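Local atomic coordinates of BtGH115A (Bacteroides thetaiotaomicron, PDB entry 5BY3), a protein that probably hydrolyses 4-O-methyl-alpha-glucuronic acid linkages in decorated arabinogalactans, as a glycoside hydrolase of family GH115. Residues Glu719-Tyr723 with Ala741-Leu747; Tyr665-Glu671 with Glu764-Gln770; Lys706-Ser712 with Leu757-Asp763. One frame throughout, in Å; residues are numbered along the deposited sequence.

Interaction 1. Residues Glu719-Tyr723 with Ala741-Leu747; sequences EVIAY and AIRKIVL
Face-to-face packing of two beta sheets, rather than pairing within one, joins Glu719-Tyr723 to Ala741-Leu747 in the C-terminal beta-sandwich domain of this GH115 enzyme. Strand 719-722 is an outermost strand of a four-stranded antiparallel sheet; strand 741-748 belongs to the opposing sheet. Their axes stay 9.0 Å apart at closest approach and run nearly antiparallel, at 155°, so side chains do the touching. Ile721 lies at the centre and divides its branches between two partners. Its CD1 meets CD1 of Ile745 at 3.4 Å, while its CG2, anti to the backbone N, lies against the aliphatic part of Arg743, 3.6 Å from CD. Ile721 and Arg743 run past one another in opposing senses. A bend at chi2 (-75°) turns the Arg743 chain so that NE gives a hydrogen bond of 2.8 Å to Ala722 O, with that oxygen in the guanidinium plane; NH2 adds a weak second bond to the same carbonyl. CB of Tyr723 covers one face of the guanidinium, and CD2 of its ring reaches CB of Ala741 at 3.8 Å. NH1 bonds back to Ile742 O, and NH2 forms a salt bridge with Glu731 of helix 730-738. The arginine thus brings a charge to the sandwich interface with all three of its nitrogens engaged, which fixes the rotation of the guanidinium and probably compensates its charge through Glu731.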
# COMPACT_ATOMS: atom_id res chain seq x y z
N GLU A 719 -6.96 4.38 36.90
CA GLU A 719 -5.73 3.61 36.70
C GLU A 719 -5.15 3.93 35.31
O GLU A 719 -5.87 3.88 34.31
CB GLU A 719 -5.99 2.11 36.89
CG GLU A 719 -4.81 1.33 37.47
CD GLU A 719 -5.23 0.34 38.56
OE1 GLU A 719 -5.89 0.75 39.56
OE2 GLU A 719 -4.90 -0.86 38.43
N VAL A 720 -3.86 4.27 35.25
CA VAL A 720 -3.17 4.75 34.05
C VAL A 720 -2.46 3.61 33.29
O VAL A 720 -1.58 2.95 33.85
CB VAL A 720 -2.13 5.83 34.42
CG1 VAL A 720 -1.29 6.22 33.21
CG2 VAL A 720 -2.83 7.07 34.95
N ILE A 721 -2.84 3.39 32.03
CA ILE A 721 -2.41 2.22 31.25
C ILE A 721 -1.88 2.60 29.86
O ILE A 721 -2.61 3.17 29.07
CB ILE A 721 -3.53 1.18 31.10
CG1 ILE A 721 -4.00 0.67 32.48
CG2 ILE A 721 -3.04 0.02 30.24
CD1 ILE A 721 -5.10 -0.38 32.42
N ALA A 722 -0.61 2.26 29.61
CA ALA A 722 0.13 2.53 28.38
C ALA A 722 0.14 1.29 27.47
O ALA A 722 0.17 0.16 27.96
CB ALA A 722 1.55 2.90 28.74
N TYR A 723 0.15 1.50 26.15
CA TYR A 723 0.12 0.36 25.21
C TYR A 723 0.91 0.60 23.94
O TYR A 723 0.84 -0.22 23.02
CB TYR A 723 -1.32 -0.10 24.87
CG TYR A 723 -2.12 0.91 24.08
CD1 TYR A 723 -2.79 1.96 24.72
CD2 TYR A 723 -2.19 0.83 22.68
CE1 TYR A 723 -3.49 2.91 23.98
CE2 TYR A 723 -2.88 1.78 21.93
CZ TYR A 723 -3.54 2.81 22.60
OH TYR A 723 -4.24 3.72 21.86
N ALA A 741 -3.65 -4.32 19.98
CA ALA A 741 -3.04 -4.21 21.32
C ALA A 741 -4.09 -4.67 22.30
O ALA A 741 -5.29 -4.50 22.06
CB ALA A 741 -2.61 -2.79 21.63
N ILE A 742 -3.64 -5.28 23.39
CA ILE A 742 -4.48 -5.95 24.34
C ILE A 742 -4.04 -5.55 25.75
O ILE A 742 -2.87 -5.76 26.10
CB ILE A 742 -4.39 -7.49 24.24
CG1 ILE A 742 -4.90 -8.01 22.89
CG2 ILE A 742 -5.12 -8.16 25.44
CD1 ILE A 742 -4.95 -9.55 22.78
N ARG A 743 -4.97 -4.99 26.54
CA ARG A 743 -4.72 -4.66 27.95
C ARG A 743 -5.80 -5.23 28.84
O ARG A 743 -6.98 -4.87 28.74
CB ARG A 743 -4.56 -3.14 28.17
CG ARG A 743 -3.28 -2.56 27.62
CD ARG A 743 -2.07 -2.93 28.49
NE ARG A 743 -0.80 -2.45 27.89
CZ ARG A 743 0.00 -3.16 27.09
NH1 ARG A 743 -0.29 -4.40 26.74
NH2 ARG A 743 1.10 -2.60 26.59
N LYS A 744 -5.39 -6.16 29.69
CA LYS A 744 -6.22 -6.71 30.74
C LYS A 744 -5.97 -6.00 32.06
O LYS A 744 -4.82 -5.66 32.41
CB LYS A 744 -5.97 -8.20 30.89
CG LYS A 744 -6.36 -8.97 29.64
CD LYS A 744 -6.34 -10.48 29.87
CE LYS A 744 -7.14 -11.21 28.80
NZ LYS A 744 -6.54 -11.05 27.45
N ILE A 745 -7.05 -5.75 32.78
CA ILE A 745 -6.96 -5.21 34.13
C ILE A 745 -7.97 -5.88 35.05
O ILE A 745 -9.11 -6.18 34.66
CB ILE A 745 -7.03 -3.66 34.17
CG1 ILE A 745 -6.55 -3.13 35.51
CG2 ILE A 745 -8.42 -3.15 33.85
CD1 ILE A 745 -6.02 -1.71 35.44
N VAL A 746 -7.53 -6.15 36.27
CA VAL A 746 -8.41 -6.65 37.32
C VAL A 746 -8.72 -5.50 38.30
O VAL A 746 -7.80 -4.78 38.77
CB VAL A 746 -7.82 -7.93 37.99
CG1 VAL A 746 -8.39 -8.18 39.38
CG2 VAL A 746 -8.04 -9.14 37.08
N LEU A 747 -10.02 -5.31 38.54
CA LEU A 747 -10.50 -4.27 39.46
C LEU A 747 -11.46 -4.85 40.50
O LEU A 747 -12.19 -5.80 40.21
CB LEU A 747 -11.16 -3.11 38.72
CG LEU A 747 -10.46 -2.34 37.59
CD1 LEU A 747 -11.50 -1.55 36.79
CD2 LEU A 747 -9.31 -1.46 38.08

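Interaction 2. Residues Tyr665-Glu671 with Glu764-Gln770; sequences YESKAAE and EGVILDQ
The ring of Tyr665 receives two polar neighbours obliquely: OE1 of Gln770 lies 3.6 Å from its CD2, and OD2 of Asp769 is near CD1. The Asp769 carboxylate stands almost perpendicular to the ring, whereas the Gln770 amide is turned 55° from it. With chi1 at -155°, the Asp769 carboxylate reaches back to the 665-668 loop, where OD2 accepts a nearly straight bond from Tyr665 N at 3.0 Å through its syn lone pair. OD1 accepts a hydrogen bond from a water that also accepts from Glu666 N and Lys668 N, so one carboxylate gathers the turn. Gln740 donates to both Asp769 OD2 and Gln770 OE1, and Tyr665 OH bonds Arg738 O. Beyond the turn the segments become antiparallel strands: Ala670 and Leu768 are a hydrogen-bonded pair, with Ala670 N to Leu768 O at 2.9 Å. CB of Ala669 packs 3.9 Å from CG2 of Ile767. At Asp769 and Gln770, both facing Arg695, a classic beta bulge interrupts the strand. The Asp769 carboxylate is buried, yet Tyr665 N and Gln740 NE2 donate to OD2 and a water to OD1, which is consistent with a stabilised negative charge holding the 665-668 turn to the sheet.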
# COMPACT_ATOMS: atom_id res chain seq x y z
N TYR A 665 -12.13 -5.42 14.56
CA TYR A 665 -12.67 -6.80 14.51
C TYR A 665 -14.15 -6.92 14.09
O TYR A 665 -14.56 -7.87 13.42
CB TYR A 665 -12.43 -7.47 15.87
CG TYR A 665 -11.07 -8.16 16.05
CD1 TYR A 665 -9.92 -7.62 15.48
CD2 TYR A 665 -10.95 -9.33 16.85
CE1 TYR A 665 -8.70 -8.23 15.63
CE2 TYR A 665 -9.71 -9.95 17.02
CZ TYR A 665 -8.58 -9.38 16.40
OH TYR A 665 -7.32 -9.91 16.52
N GLU A 666 -14.96 -5.94 14.47
CA GLU A 666 -16.34 -5.90 14.02
C GLU A 666 -16.68 -4.53 13.40
O GLU A 666 -17.78 -4.02 13.59
CB GLU A 666 -17.30 -6.32 15.14
CG GLU A 666 -17.08 -5.53 16.42
CD GLU A 666 -17.55 -6.24 17.69
OE1 GLU A 666 -17.67 -7.50 17.66
OE2 GLU A 666 -17.77 -5.51 18.70
N SER A 667 -15.73 -3.97 12.66
CA SER A 667 -15.92 -2.77 11.82
C SER A 667 -16.39 -1.56 12.57
O SER A 667 -16.88 -0.63 11.95
CB SER A 667 -16.90 -3.01 10.63
OG SER A 667 -16.65 -4.26 10.03
N LYS A 668 -16.21 -1.57 13.88
CA LYS A 668 -16.68 -0.47 14.75
C LYS A 668 -15.62 0.21 15.64
O LYS A 668 -15.97 0.90 16.58
CB LYS A 668 -17.91 -0.91 15.56
CG LYS A 668 -19.19 -0.99 14.72
CD LYS A 668 -20.17 -2.07 15.16
CE LYS A 668 -21.19 -2.31 14.05
NZ LYS A 668 -22.43 -3.03 14.50
N ALA A 669 -14.33 0.05 15.33
CA ALA A 669 -13.32 0.83 16.05
C ALA A 669 -13.56 2.34 15.93
O ALA A 669 -14.05 2.79 14.88
CB ALA A 669 -11.90 0.46 15.59
N ALA A 670 -13.21 3.11 16.98
CA ALA A 670 -13.49 4.57 17.04
C ALA A 670 -12.42 5.34 17.80
O ALA A 670 -11.90 4.84 18.79
CB ALA A 670 -14.85 4.83 17.68
N GLU A 671 -12.13 6.56 17.36
CA GLU A 671 -11.05 7.37 17.95
C GLU A 671 -11.56 8.15 19.14
O GLU A 671 -12.52 8.91 19.01
CB GLU A 671 -10.44 8.33 16.92
CG GLU A 671 -9.30 9.17 17.51
CD GLU A 671 -8.83 10.31 16.60
OE1 GLU A 671 -9.60 10.73 15.70
OE2 GLU A 671 -7.68 10.80 16.81
N GLU A 764 -2.93 11.43 21.86
CA GLU A 764 -3.58 11.71 20.59
C GLU A 764 -4.31 10.51 19.93
O GLU A 764 -5.54 10.38 20.08
CB GLU A 764 -2.61 12.42 19.64
CG GLU A 764 -3.32 13.33 18.63
CD GLU A 764 -2.56 14.62 18.35
OE1 GLU A 764 -1.93 15.16 19.27
OE2 GLU A 764 -2.61 15.10 17.19
N GLY A 765 -3.58 9.63 19.23
CA GLY A 765 -4.24 8.66 18.32
C GLY A 765 -4.65 7.34 18.94
O GLY A 765 -4.11 6.28 18.57
N VAL A 766 -5.59 7.42 19.89
CA VAL A 766 -6.05 6.28 20.71
C VAL A 766 -7.31 5.73 20.06
O VAL A 766 -8.32 6.46 19.94
CB VAL A 766 -6.43 6.72 22.13
CG1 VAL A 766 -7.13 5.62 22.91
CG2 VAL A 766 -5.21 7.24 22.86
N ILE A 767 -7.26 4.47 19.63
CA ILE A 767 -8.42 3.98 18.91
C ILE A 767 -8.89 2.71 19.55
O ILE A 767 -8.17 1.70 19.53
CB ILE A 767 -8.12 3.79 17.41
CG1 ILE A 767 -7.86 5.13 16.75
CG2 ILE A 767 -9.30 3.14 16.69
CD1 ILE A 767 -6.69 5.09 15.80
N LEU A 768 -10.09 2.79 20.13
CA LEU A 768 -10.72 1.66 20.80
C LEU A 768 -11.40 0.74 19.80
O LEU A 768 -12.05 1.20 18.87
CB LEU A 768 -11.73 2.15 21.87
CG LEU A 768 -12.43 1.05 22.70
CD1 LEU A 768 -11.50 0.32 23.66
CD2 LEU A 768 -13.65 1.59 23.43
N ASP A 769 -11.24 -0.56 20.02
CA ASP A 769 -11.83 -1.61 19.18
C ASP A 769 -12.87 -2.38 19.97
O ASP A 769 -14.02 -2.35 19.61
CB ASP A 769 -10.76 -2.57 18.63
CG ASP A 769 -11.18 -3.25 17.34
OD1 ASP A 769 -12.13 -2.75 16.74
OD2 ASP A 769 -10.57 -4.26 16.89
N GLN A 770 -12.46 -3.07 21.03
CA GLN A 770 -13.40 -3.87 21.83
C GLN A 770 -13.17 -3.69 23.32
O GLN A 770 -12.10 -3.26 23.73
CB GLN A 770 -13.30 -5.34 21.49
CG GLN A 770 -13.65 -5.63 20.03
CD GLN A 770 -13.35 -7.06 19.61
OE1 GLN A 770 -12.20 -7.50 19.64
NE2 GLN A 770 -14.38 -7.79 19.22
O HOH W 1 -14.87 -3.27 15.84

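Interaction 3. Residues Lys706-Ser712 with Leu757-Asp763; sequences KLRFTVS and LVIKALD
Val711 packs alongside Ile759 and Leu757 at the apolar centre of an antiparallel strand pair, the middle two strands of a four-stranded sheet in the C-terminal beta-sandwich. Its CG1 lies 4.1 Å from CG1 of Ile759, and the three side chains belong to the same face as Phe709, whose ring continues toward Ile694 and Leu696 of the opposing sheet. Thr710 with Lys760 and Ser712 with Val758 are hydrogen-bonded pairs; Val758 N to Ser712 O measures 2.8 Å. On the other face Thr710 uses both branches: CG2 touches CD1 of Leu762 at 3.6 Å, while OG1, held between the backbone N and the carbonyl carbon (chi1 77°), sits beside Lys760 CB and shares a water with Val758 O. Leu762 also crosses the Arg708 chain at about a right angle, with its N bonded to Arg708 O where the regular pairing ends. The polar edge follows. Arg708 bends back at chi2 and chi3 so that its N and NE both reach OD2 of Asp763, the guanidinium and carboxylate planes 38° apart. NH2 reaches OD1 through the syn lone pair at 3.3 Å. At OD2, Arg708 N donates at 2.8 Å to the anti lone pair, and NE completes the salt bridge with a weak bond of 2.9 Å.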
# COMPACT_ATOMS: atom_id res chain seq x y z
N LYS A 706 4.15 8.18 23.71
CA LYS A 706 3.33 7.61 24.77
C LYS A 706 2.13 6.69 24.56
O LYS A 706 2.18 5.60 25.07
CB LYS A 706 3.18 8.56 25.96
CG LYS A 706 4.37 8.47 26.91
CD LYS A 706 4.19 7.35 27.94
CE LYS A 706 4.94 6.06 27.62
NZ LYS A 706 4.81 5.04 28.69
N LEU A 707 1.07 7.08 23.85
CA LEU A 707 -0.22 6.25 23.85
C LEU A 707 -0.72 5.59 25.15
O LEU A 707 -0.45 4.40 25.42
CB LEU A 707 -0.23 5.15 22.78
CG LEU A 707 -0.35 5.51 21.30
CD1 LEU A 707 -0.28 4.22 20.47
CD2 LEU A 707 -1.60 6.33 21.00
N ARG A 708 -1.51 6.34 25.93
CA ARG A 708 -2.14 5.74 27.11
C ARG A 708 -3.60 6.14 27.41
O ARG A 708 -4.14 7.08 26.84
CB ARG A 708 -1.23 5.89 28.34
CG ARG A 708 -0.95 7.31 28.77
CD ARG A 708 0.51 7.50 29.09
NE ARG A 708 0.87 8.78 28.52
CZ ARG A 708 1.06 9.91 29.19
NH1 ARG A 708 0.98 9.94 30.52
NH2 ARG A 708 1.37 11.01 28.51
N PHE A 709 -4.23 5.38 28.29
CA PHE A 709 -5.61 5.62 28.70
C PHE A 709 -5.76 5.44 30.21
O PHE A 709 -4.83 5.02 30.87
CB PHE A 709 -6.62 4.75 27.91
CG PHE A 709 -6.42 3.26 28.04
CD1 PHE A 709 -5.59 2.57 27.15
CD2 PHE A 709 -7.10 2.53 29.03
CE1 PHE A 709 -5.42 1.18 27.26
CE2 PHE A 709 -6.94 1.14 29.14
CZ PHE A 709 -6.10 0.47 28.26
N THR A 710 -6.92 5.81 30.75
CA THR A 710 -7.20 5.55 32.15
C THR A 710 -8.48 4.77 32.20
O THR A 710 -9.40 5.04 31.42
CB THR A 710 -7.34 6.83 33.01
OG1 THR A 710 -8.62 7.44 32.79
CG2 THR A 710 -6.21 7.83 32.74
N VAL A 711 -8.51 3.78 33.09
CA VAL A 711 -9.72 3.02 33.43
C VAL A 711 -10.21 3.39 34.83
O VAL A 711 -9.42 3.47 35.78
CB VAL A 711 -9.46 1.51 33.38
CG1 VAL A 711 -10.30 0.84 32.32
CG2 VAL A 711 -7.98 1.25 33.16
N SER A 712 -11.51 3.62 34.96
CA SER A 712 -12.08 3.91 36.29
C SER A 712 -13.44 3.27 36.46
O SER A 712 -14.40 3.61 35.74
CB SER A 712 -12.13 5.41 36.59
OG SER A 712 -12.62 5.66 37.90
N LEU A 757 -17.95 2.06 33.89
CA LEU A 757 -16.53 1.97 33.57
C LEU A 757 -16.16 3.11 32.64
O LEU A 757 -16.69 3.18 31.53
CB LEU A 757 -16.21 0.63 32.88
CG LEU A 757 -14.70 0.35 32.64
CD1 LEU A 757 -14.03 -0.23 33.88
CD2 LEU A 757 -14.51 -0.58 31.46
N VAL A 758 -15.27 3.99 33.08
CA VAL A 758 -14.85 5.12 32.27
C VAL A 758 -13.43 4.92 31.70
O VAL A 758 -12.45 4.80 32.45
CB VAL A 758 -15.05 6.45 33.03
CG1 VAL A 758 -14.37 7.63 32.34
CG2 VAL A 758 -16.53 6.73 33.23
N ILE A 759 -13.36 4.85 30.36
CA ILE A 759 -12.10 4.85 29.57
C ILE A 759 -11.79 6.24 29.00
O ILE A 759 -12.51 6.74 28.13
CB ILE A 759 -12.14 3.77 28.43
CG1 ILE A 759 -12.25 2.36 29.04
CG2 ILE A 759 -10.90 3.85 27.56
CD1 ILE A 759 -13.02 1.37 28.20
N LYS A 760 -10.73 6.87 29.50
CA LYS A 760 -10.34 8.21 29.06
C LYS A 760 -9.02 8.20 28.26
O LYS A 760 -8.05 7.57 28.68
CB LYS A 760 -10.21 9.13 30.28
CG LYS A 760 -10.01 10.59 29.93
CD LYS A 760 -10.01 11.48 31.16
CE LYS A 760 -9.41 12.83 30.81
NZ LYS A 760 -9.81 13.89 31.77
N ALA A 761 -8.98 8.91 27.13
CA ALA A 761 -7.75 9.02 26.35
C ALA A 761 -6.86 10.12 26.90
O ALA A 761 -7.31 11.27 27.04
CB ALA A 761 -8.07 9.31 24.90
N LEU A 762 -5.59 9.78 27.15
CA LEU A 762 -4.56 10.75 27.55
C LEU A 762 -3.68 11.27 26.41
O LEU A 762 -3.10 12.35 26.52
CB LEU A 762 -3.66 10.16 28.65
CG LEU A 762 -3.97 10.47 30.13
CD1 LEU A 762 -5.46 10.55 30.44
CD2 LEU A 762 -3.29 9.41 30.99
N ASP A 763 -3.56 10.49 25.33
CA ASP A 763 -2.74 10.87 24.19
C ASP A 763 -3.56 10.92 22.92
O ASP A 763 -4.74 10.51 22.92
CB ASP A 763 -1.53 9.94 24.05
CG ASP A 763 -0.64 9.99 25.28
OD1 ASP A 763 0.01 11.04 25.51
OD2 ASP A 763 -0.60 8.99 26.02
O HOH W 2 -10.90 6.68 33.67

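From the N terminus, interaction 2 opens first, at 665-671, and closes last, at 764-770, so its loop, about a hundred residues long, encloses the other two contacts. Interaction 3 nests within it, from 706-712 to 757-763, and interaction 1 is innermost, from 719-723 to 741-747 around helix 730-738; none crosses another. Interaction 3 pairs strands inside the four-stranded sheet, and strand 719-722 extends that sheet beside strand 708-713, with Ile721 N probably bonded to Phe709 O. Interaction 1 then joins it to the opposing sheet, where interaction 2 pairs two strands. Tyr723 OH lies 3.3 Å from Val766 CA, and Val766 CG2 packs against Ala761 CB, so all three contacts meet.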